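Local coordinates for Iron(III) ABC transporter, periplasmic iron-compound-binding protein (Vibrio cholerae, PDB 3TEF) that probably binds iron-loaded catecholate siderophores in the periplasm and hands them to an inner-membrane ABC transporter for iron uptake, at residues V27-A32 with I103-E108; I33-I38 with S265-T270; A143-I148 with Y182-F187; V218-K223 with T230-T235; A253-N258 with V274-A279. One frame throughout, in Å; residues are numbered along the deposited sequence.

Overall arrangement
The five contacts run across a two-lobed siderophore-binding protein of the solute-binding protein 8 family. Contacts 1 and 2 share helix 27-35 of the lobe with the parallel sheet; their centres are about 9 Å apart and D31 joins them. Contacts 4 and 5 lie in the other lobe, centres about 13 Å apart, on the neighbouring strands 215-220 and 252-254. Contact 3, on the long helix 131-154, has its centre about 13 Å from that of contact 5 and meets it through F185 and M277. Contacts 2 and 5 share helix 267-279, which with helix 131-154 links the lobes, and contacts 3 and 4 are nested within the loop closed by contact 2.

Contact 1: V27-A32 with I103-E108; sequences VGALDA and IVFAAE
The F105 ring lies against one side of helix 27-35, overlapping G28, A29 and A32, and it supplies more than half of the surface buried here. Its CB bond points at the helix and CG is anti to the backbone N (chi1 -177°), which carries the ring from the first residue past strand 102-104 to the helix. The far corner goes deepest: F105 CZ is 3.4 Å from A32 CB. One flank of the ring lies along the start of the segment, with F105 CD2 3.6 Å from A29 CA and F105 CE2 3.5 Å from G28 O. Nearer the root of the side chain, A29 CB and F105 CB are 4.1 Å apart. A29 CA, A32 CB and G28 O reach the ring obliquely. G28 has no side chain, and its backbone comes directly up to the aromatic carbons.

The contact joins the end of an edge strand, 102-104, to the helix that follows strand 22-25 in the parallel sheet of this lobe. Backbone hydrogen bonding with I85 keeps F105 beside strand 82-85, while V84, L124, Q120 and S265 add to the surroundings of its side chain. On the same helix, D31 receives the backbone N-H groups of K268 and A269.

No hydrogen bond crosses between 27-32 and 103-108. G28 O already accepts A32 N at 3.0 Å inside the helix, so its closeness to the ring leaves no backbone acceptor stranded; cohesion here comes from buried contact of the ring with G28, A29 and A32.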
# COMPACT_ATOMS: atom_id res chain seq x y z
N VAL A 27 7.93 -3.37 -0.63
CA VAL A 27 7.16 -4.37 -1.36
C VAL A 27 6.27 -3.74 -2.42
O VAL A 27 6.03 -4.34 -3.47
CB VAL A 27 6.32 -5.22 -0.40
CG1 VAL A 27 5.51 -6.27 -1.18
CG2 VAL A 27 7.22 -5.87 0.64
N GLY A 28 5.78 -2.52 -2.17
CA GLY A 28 4.92 -1.87 -3.14
C GLY A 28 5.69 -1.48 -4.39
O GLY A 28 5.21 -1.67 -5.51
N ALA A 29 6.88 -0.92 -4.17
CA ALA A 29 7.79 -0.57 -5.26
C ALA A 29 8.18 -1.82 -6.06
O ALA A 29 8.14 -1.82 -7.29
CB ALA A 29 9.04 0.11 -4.71
N LEU A 30 8.52 -2.90 -5.36
CA LEU A 30 8.88 -4.15 -6.03
C LEU A 30 7.71 -4.73 -6.85
O LEU A 30 7.88 -5.14 -8.00
CB LEU A 30 9.41 -5.16 -5.00
CG LEU A 30 9.93 -6.49 -5.55
CD1 LEU A 30 10.97 -6.28 -6.64
CD2 LEU A 30 10.52 -7.31 -4.41
N ASP A 31 6.51 -4.73 -6.26
CA ASP A 31 5.28 -5.12 -6.95
C ASP A 31 5.12 -4.36 -8.27
O ASP A 31 4.99 -4.97 -9.33
CB ASP A 31 4.10 -4.89 -6.00
CG ASP A 31 2.73 -5.08 -6.64
OD1 ASP A 31 2.55 -5.02 -7.88
OD2 ASP A 31 1.80 -5.24 -5.84
N ALA A 32 5.12 -3.03 -8.23
CA ALA A 32 4.86 -2.29 -9.45
C ALA A 32 5.99 -2.48 -10.46
O ALA A 32 5.76 -2.66 -11.66
CB ALA A 32 4.63 -0.80 -9.15
N ILE A 103 14.33 7.41 -6.04
CA ILE A 103 12.96 7.89 -6.14
C ILE A 103 12.14 7.22 -5.07
O ILE A 103 12.30 6.02 -4.82
CB ILE A 103 12.36 7.56 -7.51
CG1 ILE A 103 13.04 8.40 -8.60
CG2 ILE A 103 10.84 7.77 -7.53
CD1 ILE A 103 12.71 7.91 -10.01
N VAL A 104 11.24 7.98 -4.46
CA VAL A 104 10.29 7.41 -3.51
C VAL A 104 9.00 7.04 -4.22
O VAL A 104 8.47 7.81 -5.03
CB VAL A 104 10.01 8.35 -2.32
CG1 VAL A 104 8.88 7.78 -1.46
CG2 VAL A 104 11.26 8.55 -1.50
N PHE A 105 8.50 5.84 -3.93
CA PHE A 105 7.31 5.29 -4.57
C PHE A 105 6.29 5.12 -3.46
O PHE A 105 6.44 4.25 -2.59
CB PHE A 105 7.67 3.94 -5.23
CG PHE A 105 6.54 3.29 -5.99
CD1 PHE A 105 6.33 3.57 -7.34
CD2 PHE A 105 5.70 2.36 -5.37
CE1 PHE A 105 5.30 2.97 -8.05
CE2 PHE A 105 4.66 1.76 -6.08
CZ PHE A 105 4.46 2.07 -7.42
N ALA A 106 5.26 5.97 -3.45
CA ALA A 106 4.37 6.00 -2.30
C ALA A 106 3.06 6.70 -2.60
O ALA A 106 2.99 7.55 -3.48
CB ALA A 106 5.09 6.70 -1.11
N ALA A 107 2.04 6.34 -1.83
CA ALA A 107 0.73 7.01 -1.89
C ALA A 107 0.74 8.25 -1.01
O ALA A 107 1.50 8.33 -0.06
CB ALA A 107 -0.33 6.08 -1.41
N GLU A 108 -0.14 9.20 -1.32
CA GLU A 108 -0.30 10.42 -0.50
C GLU A 108 -1.74 10.55 0.00
O GLU A 108 -2.68 10.54 -0.78
CB GLU A 108 0.08 11.66 -1.30
CG GLU A 108 1.51 11.65 -1.82
CD GLU A 108 2.52 11.56 -0.70
OE1 GLU A 108 2.24 12.10 0.39
OE2 GLU A 108 3.56 10.91 -0.90

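Contact 2: I33-I38 with S265-T270; sequences IDSFGI and SGVKAT
S35, on the last turn of its helix, sets its CB 3.7 Å from V267 CB. Its OG lies beside the backbone N (chi1 -65°) and hydrogen-bonds to D31 O one turn earlier, so the hydroxyl is already engaged where it passes 3.6 Å from K268 CG. The lysine chain, bent at chi2, runs past that oxygen and covers it with methylenes. Next comes F36, whose ring crosses the V267 side chain at about a right angle; F36 CE2 is 3.6 Å from V267 CG2. I130 and V134 also touch this phenylalanine, V134 from the long helix 131-154. At G37 the helix closes in a Schellman motif: with positive phi at the glycine, G37 N bonds to D34 O at 2.9 Å and I38 N reaches back to I33 O at 3.1 Å. I38 then leads the chain off, its side chain against F128.

Facing this helix end is the beginning of another, with G266 as N-cap of helix 267-279. G266 O accepts both T270 N and T270 OG1, the hydroxyl at 2.7 Å and nearly in line with the carbonyl bond (166°). T270 OG1 is also bonded to Y113 OH, and V267 leans on A32 and W121.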
# COMPACT_ATOMS: atom_id res chain seq x y z
N ILE A 33 7.22 -2.48 -9.97
CA ILE A 33 8.38 -2.64 -10.85
C ILE A 33 8.37 -4.01 -11.54
O ILE A 33 8.48 -4.10 -12.77
CB ILE A 33 9.70 -2.35 -10.09
CG1 ILE A 33 9.86 -0.84 -9.91
CG2 ILE A 33 10.89 -2.94 -10.84
CD1 ILE A 33 10.98 -0.42 -8.98
N ASP A 34 8.20 -5.07 -10.77
CA ASP A 34 8.10 -6.39 -11.37
C ASP A 34 6.90 -6.50 -12.31
O ASP A 34 7.01 -7.07 -13.39
CB ASP A 34 8.05 -7.46 -10.29
CG ASP A 34 7.90 -8.85 -10.87
OD1 ASP A 34 8.92 -9.41 -11.31
OD2 ASP A 34 6.76 -9.35 -10.88
N SER A 35 5.75 -5.96 -11.91
CA SER A 35 4.52 -6.04 -12.70
C SER A 35 4.68 -5.43 -14.09
O SER A 35 4.08 -5.92 -15.07
CB SER A 35 3.36 -5.37 -11.97
OG SER A 35 3.03 -6.06 -10.78
N PHE A 36 5.47 -4.37 -14.18
CA PHE A 36 5.70 -3.69 -15.45
C PHE A 36 6.90 -4.27 -16.22
O PHE A 36 7.32 -3.74 -17.24
CB PHE A 36 5.83 -2.16 -15.25
CG PHE A 36 4.51 -1.48 -15.02
CD1 PHE A 36 3.48 -1.60 -15.94
CD2 PHE A 36 4.29 -0.71 -13.88
CE1 PHE A 36 2.26 -0.98 -15.73
CE2 PHE A 36 3.08 -0.09 -13.66
CZ PHE A 36 2.06 -0.22 -14.59
N GLY A 37 7.43 -5.38 -15.71
CA GLY A 37 8.39 -6.17 -16.46
C GLY A 37 9.85 -5.84 -16.25
O GLY A 37 10.70 -6.25 -17.02
N ILE A 38 10.14 -5.09 -15.19
CA ILE A 38 11.52 -4.71 -14.88
C ILE A 38 12.10 -5.66 -13.83
O ILE A 38 11.42 -5.99 -12.86
CB ILE A 38 11.58 -3.27 -14.33
CG1 ILE A 38 10.97 -2.27 -15.33
CG2 ILE A 38 13.01 -2.91 -13.93
CD1 ILE A 38 11.61 -2.28 -16.70
N SER A 265 0.77 1.06 -3.07
CA SER A 265 0.75 1.51 -4.45
C SER A 265 1.23 0.46 -5.46
O SER A 265 1.49 0.78 -6.62
CB SER A 265 1.50 2.84 -4.62
OG SER A 265 0.82 3.90 -3.94
N GLY A 266 1.32 -0.80 -5.04
CA GLY A 266 1.68 -1.84 -5.98
C GLY A 266 0.61 -1.98 -7.05
O GLY A 266 -0.54 -1.60 -6.85
N VAL A 267 1.00 -2.54 -8.20
CA VAL A 267 0.01 -2.89 -9.23
C VAL A 267 -0.90 -4.04 -8.78
O VAL A 267 -2.13 -3.90 -8.74
CB VAL A 267 0.70 -3.16 -10.58
CG1 VAL A 267 -0.29 -3.75 -11.60
CG2 VAL A 267 1.37 -1.88 -11.10
N LYS A 268 -0.30 -5.17 -8.42
CA LYS A 268 -1.08 -6.31 -7.94
C LYS A 268 -1.81 -5.93 -6.67
O LYS A 268 -2.95 -6.35 -6.45
CB LYS A 268 -0.18 -7.53 -7.67
CG LYS A 268 0.66 -7.97 -8.85
CD LYS A 268 -0.19 -8.26 -10.05
CE LYS A 268 0.64 -8.91 -11.16
NZ LYS A 268 -0.24 -9.60 -12.15
N ALA A 269 -1.17 -5.12 -5.83
CA ALA A 269 -1.78 -4.68 -4.59
C ALA A 269 -3.06 -3.92 -4.86
O ALA A 269 -4.09 -4.17 -4.23
CB ALA A 269 -0.79 -3.82 -3.79
N THR A 270 -3.00 -3.00 -5.82
CA THR A 270 -4.14 -2.15 -6.12
C THR A 270 -5.25 -2.99 -6.74
O THR A 270 -6.42 -2.79 -6.44
CB THR A 270 -3.75 -0.98 -7.03
OG1 THR A 270 -2.77 -0.18 -6.36
CG2 THR A 270 -4.97 -0.13 -7.34

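Contact 3: A143-I148 with Y182-F187; sequences AQFKSI and YKDFGF
F185 and F145 have the most surface buried, and their rings meet nearly parallel, planes 13° apart. The centroids are 4.7 Å apart and the rings are slid so far that they barely overlap: the CD1-CE1 side of F145 does most of the touching, with F145 CE1 over a face of F185, 3.3 Å from F185 CZ. W114 stacks on F145 as well, which extends the aromatic cluster beyond this pair.

The third large contributor is I148, one turn further along helix 131-154. Its side chain runs beside that of F185 and points the same way. With CG1 anti to the carbonyl carbon (chi1 -66°), the long branch puts I148 CD1 3.6 Å from F185 CE1, while the short branch brings I148 CG2 3.6 Å from F185 O. F185 is therefore held between the aromatic and the aliphatic residue of one helix, with M277 of helix 267-279 also against it.

D184 adds its aliphatic root: D184 CB is 3.6 Å from F145 CD1, and the carboxylate stands nearly upright to that ring, planes 84° apart. Its OD2 takes a hydrogen bond from W114 N.

The contact fixes the far part of the long helix, which joins the two lobes in this family, to the lobe containing strand 158-165. No hydrogen bond links the two segments. Their buried polar groups are satisfied elsewhere, D184 OD2 by W114 and F185 O by N152 ND2; between 143-148 and 182-187 the contact is aromatic and aliphatic packing.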
# COMPACT_ATOMS: atom_id res chain seq x y z
N ALA A 143 -11.36 2.37 -14.18
CA ALA A 143 -12.76 2.04 -14.40
C ALA A 143 -13.34 1.28 -13.22
O ALA A 143 -14.51 1.47 -12.86
CB ALA A 143 -12.93 1.25 -15.70
N GLN A 144 -12.51 0.44 -12.62
CA GLN A 144 -12.88 -0.35 -11.45
C GLN A 144 -13.13 0.55 -10.23
O GLN A 144 -14.14 0.39 -9.53
CB GLN A 144 -11.80 -1.40 -11.15
CG GLN A 144 -11.68 -2.50 -12.22
CD GLN A 144 -10.44 -3.37 -12.04
OE1 GLN A 144 -9.35 -2.88 -11.73
NE2 GLN A 144 -10.60 -4.68 -12.24
N PHE A 145 -12.21 1.47 -9.98
CA PHE A 145 -12.41 2.48 -8.93
C PHE A 145 -13.71 3.24 -9.15
O PHE A 145 -14.49 3.42 -8.21
CB PHE A 145 -11.25 3.47 -8.91
CG PHE A 145 -10.09 3.05 -8.03
CD1 PHE A 145 -10.14 3.25 -6.65
CD2 PHE A 145 -8.97 2.46 -8.58
CE1 PHE A 145 -9.07 2.85 -5.84
CE2 PHE A 145 -7.91 2.07 -7.78
CZ PHE A 145 -7.96 2.26 -6.41
N LYS A 146 -13.92 3.70 -10.37
CA LYS A 146 -15.07 4.54 -10.67
C LYS A 146 -16.38 3.79 -10.42
O LYS A 146 -17.34 4.35 -9.88
CB LYS A 146 -15.02 5.05 -12.11
CG LYS A 146 -13.84 5.96 -12.42
CD LYS A 146 -13.92 7.26 -11.63
CE LYS A 146 -12.71 8.17 -11.90
NZ LYS A 146 -12.54 8.51 -13.35
N SER A 147 -16.41 2.52 -10.82
CA SER A 147 -17.61 1.71 -10.66
C SER A 147 -17.94 1.48 -9.18
O SER A 147 -19.09 1.63 -8.76
CB SER A 147 -17.47 0.38 -11.40
OG SER A 147 -16.43 -0.41 -10.83
N ILE A 148 -16.93 1.13 -8.38
CA ILE A 148 -17.13 0.93 -6.95
C ILE A 148 -17.62 2.19 -6.27
O ILE A 148 -18.54 2.15 -5.45
CB ILE A 148 -15.82 0.49 -6.26
CG1 ILE A 148 -15.38 -0.88 -6.77
CG2 ILE A 148 -16.00 0.51 -4.75
CD1 ILE A 148 -13.93 -1.20 -6.49
N TYR A 182 -12.30 5.98 1.43
CA TYR A 182 -13.23 7.10 1.49
C TYR A 182 -13.16 7.98 0.25
O TYR A 182 -14.20 8.36 -0.31
CB TYR A 182 -12.97 7.91 2.76
CG TYR A 182 -13.07 7.02 3.98
CD1 TYR A 182 -14.30 6.54 4.39
CD2 TYR A 182 -11.93 6.59 4.66
CE1 TYR A 182 -14.41 5.69 5.46
CE2 TYR A 182 -12.04 5.73 5.75
CZ TYR A 182 -13.28 5.29 6.14
OH TYR A 182 -13.43 4.44 7.22
N LYS A 183 -11.95 8.29 -0.19
CA LYS A 183 -11.74 9.22 -1.29
C LYS A 183 -11.89 8.58 -2.67
O LYS A 183 -12.28 9.24 -3.64
CB LYS A 183 -10.39 9.92 -1.17
CG LYS A 183 -10.21 10.70 0.12
CD LYS A 183 -9.03 11.66 0.07
CE LYS A 183 -8.87 12.38 1.40
NZ LYS A 183 -7.79 13.42 1.34
N ASP A 184 -11.58 7.30 -2.76
CA ASP A 184 -11.58 6.61 -4.05
C ASP A 184 -12.70 5.60 -4.19
O ASP A 184 -13.28 5.49 -5.26
CB ASP A 184 -10.25 5.91 -4.30
CG ASP A 184 -9.08 6.87 -4.25
OD1 ASP A 184 -9.20 7.98 -4.82
OD2 ASP A 184 -8.06 6.53 -3.63
N PHE A 185 -13.01 4.88 -3.13
CA PHE A 185 -14.00 3.82 -3.20
C PHE A 185 -15.39 4.30 -2.80
O PHE A 185 -16.37 3.57 -2.94
CB PHE A 185 -13.55 2.64 -2.33
CG PHE A 185 -12.41 1.86 -2.92
CD1 PHE A 185 -12.48 1.38 -4.22
CD2 PHE A 185 -11.27 1.61 -2.18
CE1 PHE A 185 -11.43 0.65 -4.77
CE2 PHE A 185 -10.21 0.87 -2.73
CZ PHE A 185 -10.29 0.39 -4.01
N GLY A 186 -15.45 5.52 -2.27
CA GLY A 186 -16.72 6.21 -2.08
C GLY A 186 -17.50 5.95 -0.80
O GLY A 186 -18.68 6.30 -0.72
N PHE A 187 -16.87 5.35 0.20
CA PHE A 187 -17.52 5.21 1.50
C PHE A 187 -17.45 6.54 2.23
O PHE A 187 -16.58 7.37 1.96
CB PHE A 187 -16.81 4.15 2.35
CG PHE A 187 -17.08 2.74 1.92
CD1 PHE A 187 -18.26 2.11 2.24
CD2 PHE A 187 -16.11 2.02 1.23
CE1 PHE A 187 -18.50 0.81 1.86
CE2 PHE A 187 -16.33 0.71 0.84
CZ PHE A 187 -17.53 0.10 1.16

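Contact 4: V218-K223 with T230-T235; sequences VVDRDK and TNIRQT
Van der Waals contact between a carboxylate and a branched aliphatic chain dominates: D220 lies across I232, with D220 OD2 3.4 Å from I232 CB and 3.6 Å from I232 CG2. The aspartate's root takes part too, D220 CB being 3.8 Å from I232 CG2. I232 turns its short branch to the aspartate, CG2 sitting between the backbone N and carbonyl carbon while CG1 is anti to the N (chi1 -173°). I232 packs in addition on Y254 of the adjoining strand 252-254.

Approaches to the T230 carbonyl are looser. D220 OD2 and T230 O stand 3.9 Å apart, two oxygens with no bond between them, and K223 CG, a methylene, passes 4.2 Å from T230 O.

Hydrogen bonds are local to each segment. K223 N bonds to D220 O at 3.1 Å where the strand gives way to a short, weakly bonded helix. In the other segment T235 OG1 bonds to I232 O at 2.9 Å, coming in tilted 24° from the carbonyl plane, and secures the first turn of helix 232-236. V218 keeps the strand in the sheet through backbone bonds to A253 and L255, and R221 turns to S165 and Y261.

The arrangement folds helix 232-236 back over the end of strand 215-220, after short helix 222-225 and the loop that follows it. Without a bond between the segments, the largest part of the fit is I232 against the buried D220; the ammonium of K223, its NZ 4.3 Å from D220 OD2, would probably help offset the aspartate's charge.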
# COMPACT_ATOMS: atom_id res chain seq x y z
N VAL A 218 -11.51 -4.66 8.10
CA VAL A 218 -10.56 -5.05 9.12
C VAL A 218 -9.22 -5.40 8.49
O VAL A 218 -9.15 -6.17 7.54
CB VAL A 218 -11.08 -6.28 9.90
CG1 VAL A 218 -10.05 -6.75 10.93
CG2 VAL A 218 -12.42 -5.96 10.55
N VAL A 219 -8.15 -4.84 9.06
CA VAL A 219 -6.78 -5.12 8.63
C VAL A 219 -6.04 -5.86 9.75
O VAL A 219 -5.80 -5.30 10.82
CB VAL A 219 -6.02 -3.80 8.29
CG1 VAL A 219 -4.58 -4.09 7.86
CG2 VAL A 219 -6.76 -3.00 7.19
N ASP A 220 -5.70 -7.12 9.49
CA ASP A 220 -5.03 -7.96 10.49
C ASP A 220 -3.52 -7.81 10.33
O ASP A 220 -2.88 -8.56 9.61
CB ASP A 220 -5.43 -9.42 10.29
CG ASP A 220 -4.84 -10.35 11.35
OD1 ASP A 220 -4.22 -9.85 12.32
OD2 ASP A 220 -5.00 -11.58 11.21
N ARG A 221 -2.96 -6.81 11.00
CA ARG A 221 -1.55 -6.52 10.81
C ARG A 221 -0.67 -7.71 11.18
O ARG A 221 0.39 -7.92 10.58
CB ARG A 221 -1.15 -5.28 11.60
CG ARG A 221 0.31 -4.93 11.46
CD ARG A 221 0.59 -3.58 12.08
NE ARG A 221 2.00 -3.23 11.96
CZ ARG A 221 2.93 -3.63 12.81
NH1 ARG A 221 2.59 -4.39 13.85
NH2 ARG A 221 4.20 -3.28 12.63
N ASP A 222 -1.10 -8.49 12.16
CA ASP A 222 -0.29 -9.60 12.63
C ASP A 222 -0.06 -10.65 11.55
O ASP A 222 0.95 -11.36 11.58
CB ASP A 222 -0.88 -10.21 13.90
CG ASP A 222 -0.81 -9.26 15.08
OD1 ASP A 222 0.09 -8.39 15.09
OD2 ASP A 222 -1.66 -9.37 15.99
N LYS A 223 -0.97 -10.75 10.59
CA LYS A 223 -0.84 -11.73 9.51
C LYS A 223 0.53 -11.68 8.83
O LYS A 223 1.10 -12.72 8.49
CB LYS A 223 -1.94 -11.56 8.46
CG LYS A 223 -3.27 -12.28 8.77
CD LYS A 223 -4.27 -12.11 7.61
CE LYS A 223 -5.73 -12.12 8.08
NZ LYS A 223 -6.62 -11.23 7.25
N THR A 230 -2.45 -17.31 11.57
CA THR A 230 -3.81 -17.66 11.97
C THR A 230 -4.85 -16.59 11.62
O THR A 230 -4.51 -15.46 11.27
CB THR A 230 -3.90 -17.99 13.48
OG1 THR A 230 -3.55 -16.83 14.25
CG2 THR A 230 -2.97 -19.13 13.82
N ASN A 231 -6.12 -16.97 11.71
CA ASN A 231 -7.23 -16.11 11.32
C ASN A 231 -7.79 -15.29 12.47
O ASN A 231 -8.32 -15.84 13.44
CB ASN A 231 -8.34 -16.93 10.64
CG ASN A 231 -8.44 -18.34 11.18
OD1 ASN A 231 -7.42 -19.03 11.36
ND2 ASN A 231 -9.66 -18.80 11.43
N ILE A 232 -7.68 -13.97 12.35
CA ILE A 232 -8.21 -13.05 13.35
C ILE A 232 -9.72 -13.20 13.46
O ILE A 232 -10.29 -13.03 14.54
CB ILE A 232 -7.87 -11.58 13.02
CG1 ILE A 232 -8.27 -10.66 14.17
CG2 ILE A 232 -8.55 -11.15 11.72
CD1 ILE A 232 -7.69 -11.08 15.51
N ARG A 233 -10.37 -13.52 12.35
CA ARG A 233 -11.82 -13.60 12.32
C ARG A 233 -12.37 -14.39 13.51
O ARG A 233 -13.31 -13.94 14.17
CB ARG A 233 -12.32 -14.20 11.00
CG ARG A 233 -13.83 -14.35 10.92
CD ARG A 233 -14.27 -15.72 11.43
NE ARG A 233 -13.93 -16.78 10.49
CZ ARG A 233 -13.84 -18.07 10.81
NH1 ARG A 233 -14.06 -18.47 12.06
NH2 ARG A 233 -13.52 -18.96 9.88
N GLN A 234 -11.79 -15.55 13.77
CA GLN A 234 -12.26 -16.39 14.87
C GLN A 234 -12.35 -15.60 16.18
O GLN A 234 -13.30 -15.75 16.94
CB GLN A 234 -11.37 -17.62 15.04
CG GLN A 234 -11.62 -18.39 16.33
CD GLN A 234 -13.02 -18.98 16.42
OE1 GLN A 234 -13.70 -19.15 15.41
NE2 GLN A 234 -13.46 -19.29 17.64
N THR A 235 -11.36 -14.76 16.42
CA THR A 235 -11.29 -14.01 17.67
C THR A 235 -11.94 -12.63 17.58
O THR A 235 -12.56 -12.16 18.54
CB THR A 235 -9.84 -13.88 18.17
OG1 THR A 235 -8.99 -13.52 17.07
CG2 THR A 235 -9.36 -15.21 18.75

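Contact 5: A253-N258 with V274-A279; sequences AYLDVN and VADMKA
D276 makes the tight part of the contact, its carboxylate receiving the backbone N-H of D256. The bond from D256 N to D276 OD2 measures 2.9 Å and is almost straight, 173° at the hydrogen, although the donor sits 37° above the carboxylate plane. W260 NE1 bonds to that same oxygen, and Q272 NE2 takes OD1, so both oxygens of the aspartate are engaged. Beside this bond, L255 CD2 packs against D276 CB at 4.0 Å and against M277 CE at 3.9 Å. M277 starts off away from 253-258, but bends at chi2 and chi3 bring its methyl round to the leucine.

The looser side belongs to D256. Of its side chain, D256 CB stays close, 3.4 Å from D276 OD2; the carboxylate leads away (chi1 -175°) and caps the following helix by accepting A259 N. That keeps the two acids apart, with 5.6 Å between D256 OD2 and D276 OD2. Towards the C-terminal end the helix segment becomes exposed at K278 and A279.

The contact thus lays helix 267-279 over the turn from strand 252-254 into helix 257-262, with strand 215-220 reaching M277 through L217 and helix 131-154 touching V274 and M277 through I148.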
# COMPACT_ATOMS: atom_id res chain seq x y z
N ALA A 253 -15.49 -7.08 6.25
CA ALA A 253 -14.53 -7.51 5.25
C ALA A 253 -13.13 -7.56 5.84
O ALA A 253 -12.69 -6.59 6.47
CB ALA A 253 -14.55 -6.59 4.06
N TYR A 254 -12.43 -8.68 5.66
CA TYR A 254 -11.04 -8.81 6.12
C TYR A 254 -10.08 -8.52 4.97
O TYR A 254 -9.80 -9.38 4.14
CB TYR A 254 -10.80 -10.19 6.76
CG TYR A 254 -11.68 -10.39 7.98
CD1 TYR A 254 -11.24 -9.99 9.23
CD2 TYR A 254 -12.96 -10.92 7.87
CE1 TYR A 254 -12.04 -10.13 10.34
CE2 TYR A 254 -13.77 -11.07 8.98
CZ TYR A 254 -13.30 -10.67 10.22
OH TYR A 254 -14.08 -10.80 11.34
N LEU A 255 -9.59 -7.28 4.93
CA LEU A 255 -8.81 -6.79 3.81
C LEU A 255 -7.47 -7.51 3.68
O LEU A 255 -6.86 -7.87 4.69
CB LEU A 255 -8.56 -5.28 3.97
CG LEU A 255 -9.77 -4.35 4.06
CD1 LEU A 255 -9.30 -2.92 4.18
CD2 LEU A 255 -10.69 -4.49 2.86
N ASP A 256 -7.01 -7.70 2.45
CA ASP A 256 -5.73 -8.35 2.23
C ASP A 256 -4.63 -7.48 2.82
O ASP A 256 -4.42 -6.35 2.41
CB ASP A 256 -5.48 -8.56 0.74
CG ASP A 256 -4.22 -9.36 0.47
OD1 ASP A 256 -4.28 -10.60 0.46
OD2 ASP A 256 -3.16 -8.74 0.28
N VAL A 257 -3.93 -8.00 3.82
CA VAL A 257 -2.98 -7.16 4.54
C VAL A 257 -1.81 -6.71 3.68
O VAL A 257 -1.40 -5.56 3.74
CB VAL A 257 -2.45 -7.85 5.81
CG1 VAL A 257 -1.48 -6.93 6.53
CG2 VAL A 257 -3.62 -8.22 6.70
N ASN A 258 -1.26 -7.61 2.86
CA ASN A 258 -0.20 -7.21 1.95
C ASN A 258 -0.64 -6.06 1.04
O ASN A 258 0.06 -5.06 0.90
CB ASN A 258 0.26 -8.38 1.08
CG ASN A 258 1.24 -7.94 0.01
OD1 ASN A 258 2.40 -7.64 0.31
ND2 ASN A 258 0.76 -7.84 -1.23
N VAL A 274 -9.08 -3.47 -5.14
CA VAL A 274 -10.31 -3.44 -5.93
C VAL A 274 -11.14 -4.72 -5.71
O VAL A 274 -12.35 -4.66 -5.44
CB VAL A 274 -10.02 -3.26 -7.43
CG1 VAL A 274 -11.24 -3.64 -8.26
CG2 VAL A 274 -9.60 -1.83 -7.71
N ALA A 275 -10.48 -5.87 -5.80
CA ALA A 275 -11.16 -7.14 -5.57
C ALA A 275 -11.79 -7.19 -4.18
O ALA A 275 -12.91 -7.66 -4.02
CB ALA A 275 -10.22 -8.32 -5.77
N ASP A 276 -11.06 -6.71 -3.17
CA ASP A 276 -11.58 -6.72 -1.80
C ASP A 276 -12.83 -5.86 -1.68
O ASP A 276 -13.80 -6.24 -1.03
CB ASP A 276 -10.53 -6.25 -0.78
CG ASP A 276 -9.43 -7.26 -0.53
OD1 ASP A 276 -9.59 -8.45 -0.89
OD2 ASP A 276 -8.39 -6.86 0.05
N MET A 277 -12.80 -4.68 -2.30
CA MET A 277 -13.93 -3.75 -2.24
C MET A 277 -15.14 -4.33 -2.98
O MET A 277 -16.27 -4.23 -2.50
CB MET A 277 -13.55 -2.38 -2.79
CG MET A 277 -12.54 -1.58 -1.95
SD MET A 277 -13.15 -0.84 -0.41
CE MET A 277 -13.00 -2.21 0.72
N LYS A 278 -14.91 -4.93 -4.13
CA LYS A 278 -15.99 -5.61 -4.86
C LYS A 278 -16.68 -6.64 -3.98
O LYS A 278 -17.92 -6.67 -3.89
CB LYS A 278 -15.45 -6.27 -6.13
CG LYS A 278 -15.19 -5.29 -7.27
CD LYS A 278 -14.69 -6.01 -8.52
CE LYS A 278 -14.60 -5.07 -9.71
NZ LYS A 278 -15.94 -4.61 -10.16
N ALA A 279 -15.88 -7.46 -3.31
CA ALA A 279 -16.40 -8.51 -2.45
C ALA A 279 -17.28 -7.96 -1.33
O ALA A 279 -18.32 -8.53 -1.02
CB ALA A 279 -15.26 -9.34 -1.88